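Local coordinates for protein type II restriction enzyme MspI (Moraxella sp., PDB 1SA3) that recognises the double-stranded DNA sequence 5'-CCGG-3' and cuts it after the first cytosine, leaving fragments with terminal 5'-phosphates, at residues E[146-149]-E[150-154]; E[51-54]-E[55-58]; E[7-10]-E[11-14]. All blocks are in the same frame, centred on the assembly; numbering follows the deposited sequence.

Contact 1 (E[146-149]-E[150-154]); sequences ELKE and LIRKH
The edge of the Arg152 guanidinium is turned to the Glu149 carboxylate, which lies close to the plane of the guanidinium, while Lys148 CD approaches the same group obliquely, 3.6 Å from Arg152 NH2. This is an i to i+3 salt bridge on one continuous helix, 146-157, of this PDDEXK-clan nuclease. Arg152 grips side-on with two nitrogens: NE reaches Glu149 OE1 at 3.0 Å and NH2 reaches Glu149 OE2, also at 3.0 Å, both on the syn side of the carboxylate. The two planes are turned 34° apart, so each donor stands somewhat out of the carboxylate plane. Glu149 meets the arginine by folding back at chi2 (-50°), and the two side chains run alongside each other. Arg152 NH2 is also paired with Glu134, and Lys148 NZ forms salt bridges to both Glu134 and Asp144; these carboxylates probably offset the two neighbouring positive charges. On another side of the helix Glu146 CG lies alongside Leu150 CD1, its carboxylate engaged by Arg170 of helix 165-175. Leu150, Ile151, Arg152 and Lys153 donate backbone N-H bonds to the carbonyls four residues earlier, and the methyls Leu147 CD1 and Ile151 CD1 meet at 4.0 Å.

Contact 2 (E[51-54]-E[55-58]); sequences YNTN and AFPQ
Between the end of helix 45-51 and the start of helix 57-69 the chain makes an inverse gamma turn centred on Asn52 and then a type I beta turn from Thr53 to Phe56, closed by Phe56 N to Thr53 O at 2.9 Å. That closing bond is nearly straight at the hydrogen (165°), although the donor stands well above the carbonyl plane. The reversal brings Tyr51 and Phe56 together in a T-shaped pair, with the tyrosine edge directed at one face of the phenylalanine. Their ring centroids are 5.1 Å apart and the planes 73° apart. Tyr51 CD2 lies over the root of the Phe56 ring, 3.8 Å from Phe56 CG, and Tyr51 CE2 sits above the same face toward its rim. At the edge of that ring is Thr53 OG1, 3.9 Å from Phe56 CD1. With chi1 at 71°, this hydroxyl is held between the backbone N and carbonyl carbon of Thr53, and it is also hydrogen-bonded to Lys50 O. Pro57 CG rests on Asn54 O at 3.5 Å, and Phe56 occupies the N-cap position of helix 57-69. Helix 4-12 adjoins the aromatic pair, with Leu5 against Tyr51 and Glu4 against Phe56, while Tyr51 also touches Glu59 of helix 57-69.

Contact 3 (E[7-10]-E[11-14]); sequences SKLY and DDFG
Lys8 O accepts the backbone N-H of Asp12 at 2.9 Å, the shortest polar bond across this last turn of helix 4-12, with an angle of 163° at the hydrogen. The Asp12 side chain comes back over the same peptide: its CG stands beside the backbone N, anti to the carbonyl carbon (chi1 -57°), which carries the carboxylate toward the preceding turn. Asp12 OD2 thereby lies 3.1 Å from Lys8 O, a close approach of two acceptors; the ammonium of Lys8 near OD2 may partly offset the carboxylate's charge there. Lys8 runs extended as far as CE and then bends at chi4 (60°), bringing its NZ to 3.3 Å from Asp12 OD2. This i to i+4 salt bridge is weak as a hydrogen bond, and the lysine also lays its methylene chain across the acid, with Lys8 CG 3.4 Å from Asp12 OD2.

One residue further on, Leu9 O receives the N-H of Phe13 at 3.0 Å and also faces the edge of the phenylalanine ring, near its plane, 3.1 Å from Phe13 CD1. Leu9 and Tyr10 pack against helix 23-41, and Tyr10 OH is hydrogen-bonded to Arg212 O and to the Tyr34 hydroxyl. Phe13 is the first residue to leave helical angles, and Gly14 follows with positive phi. Gly14 N bonds to Asp11 O at 3.0 Å, while Ile15 N returns to Tyr10 O; together these two bonds form the Schellman motif that ends the helix, with Gly14 as its C-prime residue.

All three contacts are local, but they occupy different points of helical structure: contact 1 lies within a helix, contact 2 in the connection between two helices, and contact 3 at a helix C-terminus. Contacts 2 and 3 share one side of the chain, their centres about 20 Å apart, and helix 4-12 joins them by carrying contact 3 and packing on contact 2. Contact 1 lies on the opposite side of the chain's centre, about 4 Å from the bound DNA at the nearest atom. It and contact 3 are partly buried and combine apolar faces with acid-base pairs, bidentate in one and weak in the other. Contact 2, at the surface, combines a hydrogen-bonded beta turn with an aromatic pair.

Contact 1 (E[146-149]-E[150-154])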
ATOM      1  N   GLU E 146     -13.926  -3.748 -26.081  1.00 21.74           N
ATOM      2  CA  GLU E 146     -14.841  -2.865 -25.372  1.00 25.15           C
ATOM      3  C   GLU E 146     -14.361  -2.535 -23.962  1.00 25.23           C
ATOM      4  O   GLU E 146     -14.478  -1.394 -23.514  1.00 21.94           O
ATOM      5  CB  GLU E 146     -16.233  -3.499 -25.317  1.00 26.01           C
ATOM      6  CG  GLU E 146     -17.250  -2.713 -24.510  1.00 32.53           C
ATOM      7  CD  GLU E 146     -18.645  -3.301 -24.599  1.00 37.70           C
ATOM      8  OE1 GLU E 146     -18.799  -4.521 -24.385  1.00 43.48           O
ATOM      9  OE2 GLU E 146     -19.592  -2.540 -24.878  1.00 46.55           O
ATOM     10  N   LEU E 147     -13.820  -3.530 -23.266  1.00 24.22           N
ATOM     11  CA  LEU E 147     -13.333  -3.318 -21.910  1.00 24.81           C
ATOM     12  C   LEU E 147     -12.200  -2.301 -21.934  1.00 21.83           C
ATOM     13  O   LEU E 147     -12.247  -1.306 -21.214  1.00 24.73           O
ATOM     14  CB  LEU E 147     -12.844  -4.633 -21.294  1.00 24.89           C
ATOM     15  CG  LEU E 147     -12.250  -4.541 -19.876  1.00 24.25           C
ATOM     16  CD1 LEU E 147     -13.158  -3.718 -18.971  1.00 19.47           C
ATOM     17  CD2 LEU E 147     -12.068  -5.943 -19.317  1.00 24.80           C
ATOM     18  N   LYS E 148     -11.188  -2.535 -22.762  1.00 22.14           N
ATOM     19  CA  LYS E 148     -10.075  -1.594 -22.827  1.00 22.60           C
ATOM     20  C   LYS E 148     -10.542  -0.178 -23.168  1.00 21.91           C
ATOM     21  O   LYS E 148     -10.086   0.791 -22.566  1.00 20.97           O
ATOM     22  CB  LYS E 148      -9.024  -2.036 -23.852  1.00 20.21           C
ATOM     23  CG  LYS E 148      -7.911  -0.994 -24.058  1.00 16.20           C
ATOM     24  CD  LYS E 148      -6.829  -1.447 -25.029  1.00 18.68           C
ATOM     25  CE  LYS E 148      -6.063  -2.654 -24.494  1.00 17.40           C
ATOM     26  NZ  LYS E 148      -4.913  -3.016 -25.366  1.00 15.83           N
ATOM     27  N   GLU E 149     -11.450  -0.052 -24.129  1.00 20.10           N
ATOM     28  CA  GLU E 149     -11.937   1.267 -24.519  1.00 18.29           C
ATOM     29  C   GLU E 149     -12.740   1.994 -23.445  1.00 17.29           C
ATOM     30  O   GLU E 149     -12.669   3.218 -23.356  1.00 19.53           O
ATOM     31  CB  GLU E 149     -12.755   1.179 -25.810  1.00 20.43           C
ATOM     32  CG  GLU E 149     -11.923   0.797 -27.021  1.00 20.12           C
ATOM     33  CD  GLU E 149     -10.664   1.637 -27.168  1.00 23.89           C
ATOM     34  OE1 GLU E 149     -10.754   2.876 -27.052  1.00 22.34           O
ATOM     35  OE2 GLU E 149      -9.581   1.065 -27.414  1.00 22.25           O
ATOM     36  N   LEU E 150     -13.499   1.267 -22.629  1.00 14.19           N
ATOM     37  CA  LEU E 150     -14.272   1.915 -21.574  1.00 16.46           C
ATOM     38  C   LEU E 150     -13.282   2.427 -20.526  1.00 16.64           C
ATOM     39  O   LEU E 150     -13.443   3.523 -19.974  1.00 17.52           O
ATOM     40  CB  LEU E 150     -15.274   0.932 -20.954  1.00 19.70           C
ATOM     41  CG  LEU E 150     -16.484   0.594 -21.844  1.00 22.26           C
ATOM     42  CD1 LEU E 150     -17.254  -0.591 -21.270  1.00 23.23           C
ATOM     43  CD2 LEU E 150     -17.391   1.812 -21.959  1.00 23.79           C
ATOM     44  N   ILE E 151     -12.245   1.638 -20.264  1.00 16.31           N
ATOM     45  CA  ILE E 151     -11.231   2.070 -19.314  1.00 18.44           C
ATOM     46  C   ILE E 151     -10.535   3.300 -19.902  1.00 19.64           C
ATOM     47  O   ILE E 151     -10.295   4.284 -19.197  1.00 20.33           O
ATOM     48  CB  ILE E 151     -10.188   0.966 -19.040  1.00 17.47           C
ATOM     49  CG1 ILE E 151     -10.872  -0.226 -18.363  1.00 17.55           C
ATOM     50  CG2 ILE E 151      -9.065   1.523 -18.148  1.00 15.61           C
ATOM     51  CD1 ILE E 151      -9.979  -1.457 -18.196  1.00 20.66           C
ATOM     52  N   ARG E 152     -10.218   3.251 -21.196  1.00 20.55           N
ATOM     53  CA  ARG E 152      -9.553   4.374 -21.849  1.00 18.42           C
ATOM     54  C   ARG E 152     -10.432   5.620 -21.814  1.00 17.79           C
ATOM     55  O   ARG E 152      -9.924   6.733 -21.700  1.00 19.07           O
ATOM     56  CB  ARG E 152      -9.211   4.047 -23.310  1.00 17.41           C
ATOM     57  CG  ARG E 152      -8.240   5.039 -23.952  1.00 18.89           C
ATOM     58  CD  ARG E 152      -8.279   5.000 -25.481  1.00 18.55           C
ATOM     59  NE  ARG E 152      -8.050   3.667 -26.028  1.00 19.92           N
ATOM     60  CZ  ARG E 152      -6.904   2.994 -25.953  1.00 21.93           C
ATOM     61  NH1 ARG E 152      -5.850   3.517 -25.347  1.00 21.56           N
ATOM     62  NH2 ARG E 152      -6.811   1.788 -26.499  1.00 21.59           N
ATOM     63  N   LYS E 153     -11.745   5.438 -21.934  1.00 18.38           N
ATOM     64  CA  LYS E 153     -12.666   6.567 -21.903  1.00 17.88           C
ATOM     65  C   LYS E 153     -12.558   7.250 -20.547  1.00 19.09           C
ATOM     66  O   LYS E 153     -12.562   8.478 -20.459  1.00 16.12           O
ATOM     67  CB  LYS E 153     -14.111   6.111 -22.116  1.00 18.27           C
ATOM     68  CG  LYS E 153     -15.120   7.256 -22.020  1.00 22.26           C
ATOM     69  CD  LYS E 153     -16.552   6.786 -22.260  1.00 22.01           C
ATOM     70  CE  LYS E 153     -17.551   7.935 -22.125  1.00 26.22           C
ATOM     71  NZ  LYS E 153     -17.225   9.081 -23.034  1.00 26.12           N
ATOM     72  N   HIS E 154     -12.470   6.441 -19.495  1.00 17.29           N
ATOM     73  CA  HIS E 154     -12.351   6.961 -18.137  1.00 17.04           C
ATOM     74  C   HIS E 154     -11.051   7.759 -18.036  1.00 18.87           C
ATOM     75  O   HIS E 154     -11.020   8.854 -17.470  1.00 17.86           O
ATOM     76  CB  HIS E 154     -12.334   5.807 -17.136  1.00 15.24           C
ATOM     77  CG  HIS E 154     -12.683   6.214 -15.738  1.00 19.04           C
ATOM     78  ND1 HIS E 154     -11.908   7.081 -15.000  1.00 15.54           N
ATOM     79  CD2 HIS E 154     -13.736   5.886 -14.952  1.00 18.07           C
ATOM     80  CE1 HIS E 154     -12.470   7.271 -13.819  1.00 18.92           C
ATOM     81  NE2 HIS E 154     -13.581   6.557 -13.764  1.00 16.94           N
TER

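Contact 2 (E[51-54]-E[55-58])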
ATOM      1  N   TYR E  51       9.835  -4.171  21.869  1.00 20.46           N
ATOM      2  CA  TYR E  51       8.584  -3.531  21.491  1.00 21.24           C
ATOM      3  C   TYR E  51       7.319  -4.366  21.529  1.00 23.24           C
ATOM      4  O   TYR E  51       6.227  -3.815  21.641  1.00 24.95           O
ATOM      5  CB  TYR E  51       8.751  -2.863  20.123  1.00 18.35           C
ATOM      6  CG  TYR E  51       9.683  -1.677  20.199  1.00 20.66           C
ATOM      7  CD1 TYR E  51      10.848  -1.622  19.436  1.00 18.75           C
ATOM      8  CD2 TYR E  51       9.416  -0.620  21.078  1.00 19.76           C
ATOM      9  CE1 TYR E  51      11.726  -0.549  19.544  1.00 20.23           C
ATOM     10  CE2 TYR E  51      10.292   0.459  21.197  1.00 21.17           C
ATOM     11  CZ  TYR E  51      11.443   0.485  20.430  1.00 23.18           C
ATOM     12  OH  TYR E  51      12.324   1.532  20.560  1.00 24.20           O
ATOM     13  N   ASN E  52       7.448  -5.685  21.454  1.00 20.69           N
ATOM     14  CA  ASN E  52       6.264  -6.525  21.505  1.00 23.20           C
ATOM     15  C   ASN E  52       5.947  -6.872  22.959  1.00 23.93           C
ATOM     16  O   ASN E  52       5.703  -8.030  23.292  1.00 25.64           O
ATOM     17  CB  ASN E  52       6.472  -7.810  20.705  1.00 23.32           C
ATOM     18  CG  ASN E  52       5.159  -8.432  20.280  1.00 27.16           C
ATOM     19  OD1 ASN E  52       4.492  -7.933  19.369  1.00 26.00           O
ATOM     20  ND2 ASN E  52       4.767  -9.505  20.951  1.00 26.11           N
ATOM     21  N   THR E  53       5.975  -5.865  23.827  1.00 22.24           N
ATOM     22  CA  THR E  53       5.683  -6.073  25.242  1.00 23.86           C
ATOM     23  C   THR E  53       4.709  -5.009  25.713  1.00 25.06           C
ATOM     24  O   THR E  53       4.598  -3.944  25.102  1.00 22.90           O
ATOM     25  CB  THR E  53       6.951  -5.971  26.115  1.00 24.68           C
ATOM     26  OG1 THR E  53       7.389  -4.605  26.169  1.00 22.21           O
ATOM     27  CG2 THR E  53       8.057  -6.842  25.546  1.00 22.57           C
ATOM     28  N   ASN E  54       4.008  -5.303  26.802  1.00 24.74           N
ATOM     29  CA  ASN E  54       3.043  -4.374  27.368  1.00 24.94           C
ATOM     30  C   ASN E  54       3.715  -3.102  27.877  1.00 23.79           C
ATOM     31  O   ASN E  54       3.035  -2.177  28.321  1.00 21.49           O
ATOM     32  CB  ASN E  54       2.281  -5.047  28.508  1.00 30.95           C
ATOM     33  CG  ASN E  54       1.343  -6.129  28.019  1.00 38.19           C
ATOM     34  OD1 ASN E  54       0.847  -6.934  28.806  1.00 43.03           O
ATOM     35  ND2 ASN E  54       1.083  -6.147  26.714  1.00 38.93           N
ATOM     36  N   ALA E  55       5.044  -3.063  27.826  1.00 22.03           N
ATOM     37  CA  ALA E  55       5.782  -1.880  28.254  1.00 22.47           C
ATOM     38  C   ALA E  55       5.726  -0.811  27.153  1.00 24.20           C
ATOM     39  O   ALA E  55       5.987   0.371  27.405  1.00 21.57           O
ATOM     40  CB  ALA E  55       7.226  -2.241  28.564  1.00 24.09           C
ATOM     41  N   PHE E  56       5.394  -1.233  25.932  1.00 19.81           N
ATOM     42  CA  PHE E  56       5.277  -0.316  24.787  1.00 21.23           C
ATOM     43  C   PHE E  56       4.013  -0.703  24.033  1.00 21.36           C
ATOM     44  O   PHE E  56       4.070  -1.255  22.936  1.00 21.03           O
ATOM     45  CB  PHE E  56       6.485  -0.444  23.859  1.00 17.27           C
ATOM     46  CG  PHE E  56       7.791  -0.093  24.508  1.00 21.19           C
ATOM     47  CD1 PHE E  56       8.549  -1.064  25.145  1.00 19.43           C
ATOM     48  CD2 PHE E  56       8.247   1.220  24.504  1.00 22.78           C
ATOM     49  CE1 PHE E  56       9.749  -0.738  25.772  1.00 20.74           C
ATOM     50  CE2 PHE E  56       9.444   1.558  25.127  1.00 23.35           C
ATOM     51  CZ  PHE E  56      10.196   0.577  25.762  1.00 22.46           C
ATOM     52  N   PRO E  57       2.848  -0.407  24.619  1.00 22.54           N
ATOM     53  CA  PRO E  57       1.529  -0.713  24.061  1.00 22.80           C
ATOM     54  C   PRO E  57       1.310  -0.344  22.596  1.00 21.51           C
ATOM     55  O   PRO E  57       0.641  -1.078  21.864  1.00 18.36           O
ATOM     56  CB  PRO E  57       0.582   0.043  24.988  1.00 26.75           C
ATOM     57  CG  PRO E  57       1.324   0.068  26.279  1.00 28.79           C
ATOM     58  CD  PRO E  57       2.712   0.412  25.834  1.00 25.09           C
ATOM     59  N   GLN E  58       1.860   0.787  22.167  1.00 18.44           N
ATOM     60  CA  GLN E  58       1.674   1.207  20.783  1.00 20.15           C
ATOM     61  C   GLN E  58       2.536   0.390  19.832  1.00 18.64           C
ATOM     62  O   GLN E  58       2.033  -0.153  18.852  1.00 19.36           O
ATOM     63  CB  GLN E  58       1.961   2.707  20.631  1.00 20.43           C
ATOM     64  CG  GLN E  58       1.741   3.254  19.214  1.00 20.55           C
ATOM     65  CD  GLN E  58       1.568   4.762  19.195  1.00 21.56           C
ATOM     66  OE1 GLN E  58       0.602   5.292  19.744  1.00 21.95           O
ATOM     67  NE2 GLN E  58       2.505   5.462  18.569  1.00 15.97           N
TER

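Contact 3 (E[7-10]-E[11-14])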
ATOM      1  N   SER E   7       8.571   9.909  19.622  1.00 25.27           N
ATOM      2  CA  SER E   7       9.024  11.232  20.034  1.00 26.02           C
ATOM      3  C   SER E   7      10.418  11.451  19.470  1.00 24.32           C
ATOM      4  O   SER E   7      10.747  12.536  18.995  1.00 27.68           O
ATOM      5  CB  SER E   7       9.050  11.345  21.560  1.00 24.82           C
ATOM      6  OG  SER E   7       9.524  12.628  21.947  1.00 32.28           O
ATOM      7  N   LYS E   8      11.233  10.405  19.511  1.00 24.32           N
ATOM      8  CA  LYS E   8      12.588  10.486  18.985  1.00 25.98           C
ATOM      9  C   LYS E   8      12.580  10.723  17.482  1.00 25.72           C
ATOM     10  O   LYS E   8      13.318  11.571  16.976  1.00 26.21           O
ATOM     11  CB  LYS E   8      13.362   9.203  19.291  1.00 27.14           C
ATOM     12  CG  LYS E   8      14.694   9.111  18.563  1.00 30.41           C
ATOM     13  CD  LYS E   8      15.378   7.772  18.819  1.00 33.89           C
ATOM     14  CE  LYS E   8      16.394   7.453  17.732  1.00 34.88           C
ATOM     15  NZ  LYS E   8      17.455   8.485  17.638  1.00 39.72           N
ATOM     16  N   LEU E   9      11.746   9.974  16.765  1.00 24.29           N
ATOM     17  CA  LEU E   9      11.674  10.123  15.316  1.00 22.66           C
ATOM     18  C   LEU E   9      11.134  11.495  14.912  1.00 20.11           C
ATOM     19  O   LEU E   9      11.641  12.109  13.976  1.00 20.96           O
ATOM     20  CB  LEU E   9      10.812   9.007  14.704  1.00 23.62           C
ATOM     21  CG  LEU E   9      11.314   7.576  14.958  1.00 22.65           C
ATOM     22  CD1 LEU E   9      10.432   6.573  14.234  1.00 23.80           C
ATOM     23  CD2 LEU E   9      12.751   7.438  14.487  1.00 19.37           C
ATOM     24  N   TYR E  10      10.113  11.985  15.609  1.00 20.00           N
ATOM     25  CA  TYR E  10       9.580  13.302  15.260  1.00 22.80           C
ATOM     26  C   TYR E  10      10.659  14.362  15.447  1.00 24.29           C
ATOM     27  O   TYR E  10      10.708  15.349  14.719  1.00 22.56           O
ATOM     28  CB  TYR E  10       8.354  13.651  16.108  1.00 20.35           C
ATOM     29  CG  TYR E  10       7.050  13.187  15.505  1.00 22.06           C
ATOM     30  CD1 TYR E  10       6.764  11.828  15.373  1.00 21.66           C
ATOM     31  CD2 TYR E  10       6.111  14.107  15.033  1.00 21.17           C
ATOM     32  CE1 TYR E  10       5.578  11.397  14.783  1.00 20.51           C
ATOM     33  CE2 TYR E  10       4.922  13.683  14.443  1.00 21.27           C
ATOM     34  CZ  TYR E  10       4.663  12.326  14.322  1.00 20.98           C
ATOM     35  OH  TYR E  10       3.481  11.898  13.752  1.00 16.96           O
ATOM     36  N   ASP E  11      11.530  14.145  16.425  1.00 24.69           N
ATOM     37  CA  ASP E  11      12.601  15.087  16.689  1.00 27.58           C
ATOM     38  C   ASP E  11      13.664  14.985  15.605  1.00 28.56           C
ATOM     39  O   ASP E  11      14.102  16.005  15.069  1.00 26.75           O
ATOM     40  CB  ASP E  11      13.222  14.816  18.062  1.00 31.83           C
ATOM     41  CG  ASP E  11      14.206  15.897  18.478  1.00 40.61           C
ATOM     42  OD1 ASP E  11      13.785  17.071  18.581  1.00 40.73           O
ATOM     43  OD2 ASP E  11      15.397  15.579  18.697  1.00 43.51           O
ATOM     44  N   ASP E  12      14.069  13.758  15.270  1.00 26.42           N
ATOM     45  CA  ASP E  12      15.092  13.557  14.245  1.00 26.86           C
ATOM     46  C   ASP E  12      14.651  14.134  12.897  1.00 26.07           C
ATOM     47  O   ASP E  12      15.480  14.580  12.107  1.00 26.59           O
ATOM     48  CB  ASP E  12      15.414  12.066  14.045  1.00 27.99           C
ATOM     49  CG  ASP E  12      15.864  11.370  15.322  1.00 31.79           C
ATOM     50  OD1 ASP E  12      16.520  12.011  16.173  1.00 29.21           O
ATOM     51  OD2 ASP E  12      15.574  10.161  15.461  1.00 30.15           O
ATOM     52  N   PHE E  13      13.349  14.108  12.627  1.00 26.11           N
ATOM     53  CA  PHE E  13      12.831  14.625  11.360  1.00 26.23           C
ATOM     54  C   PHE E  13      12.373  16.088  11.432  1.00 26.91           C
ATOM     55  O   PHE E  13      11.786  16.612  10.482  1.00 26.59           O
ATOM     56  CB  PHE E  13      11.679  13.743  10.846  1.00 25.16           C
ATOM     57  CG  PHE E  13      12.130  12.435  10.236  1.00 22.58           C
ATOM     58  CD1 PHE E  13      12.368  11.321  11.034  1.00 24.16           C
ATOM     59  CD2 PHE E  13      12.322  12.323   8.859  1.00 23.88           C
ATOM     60  CE1 PHE E  13      12.794  10.112  10.472  1.00 25.23           C
ATOM     61  CE2 PHE E  13      12.748  11.119   8.282  1.00 25.50           C
ATOM     62  CZ  PHE E  13      12.985  10.011   9.089  1.00 25.79           C
ATOM     63  N   GLY E  14      12.644  16.740  12.560  1.00 28.51           N
ATOM     64  CA  GLY E  14      12.284  18.143  12.731  1.00 27.31           C
ATOM     65  C   GLY E  14      10.851  18.522  12.410  1.00 28.12           C
ATOM     66  O   GLY E  14      10.590  19.633  11.935  1.00 25.46           O
TER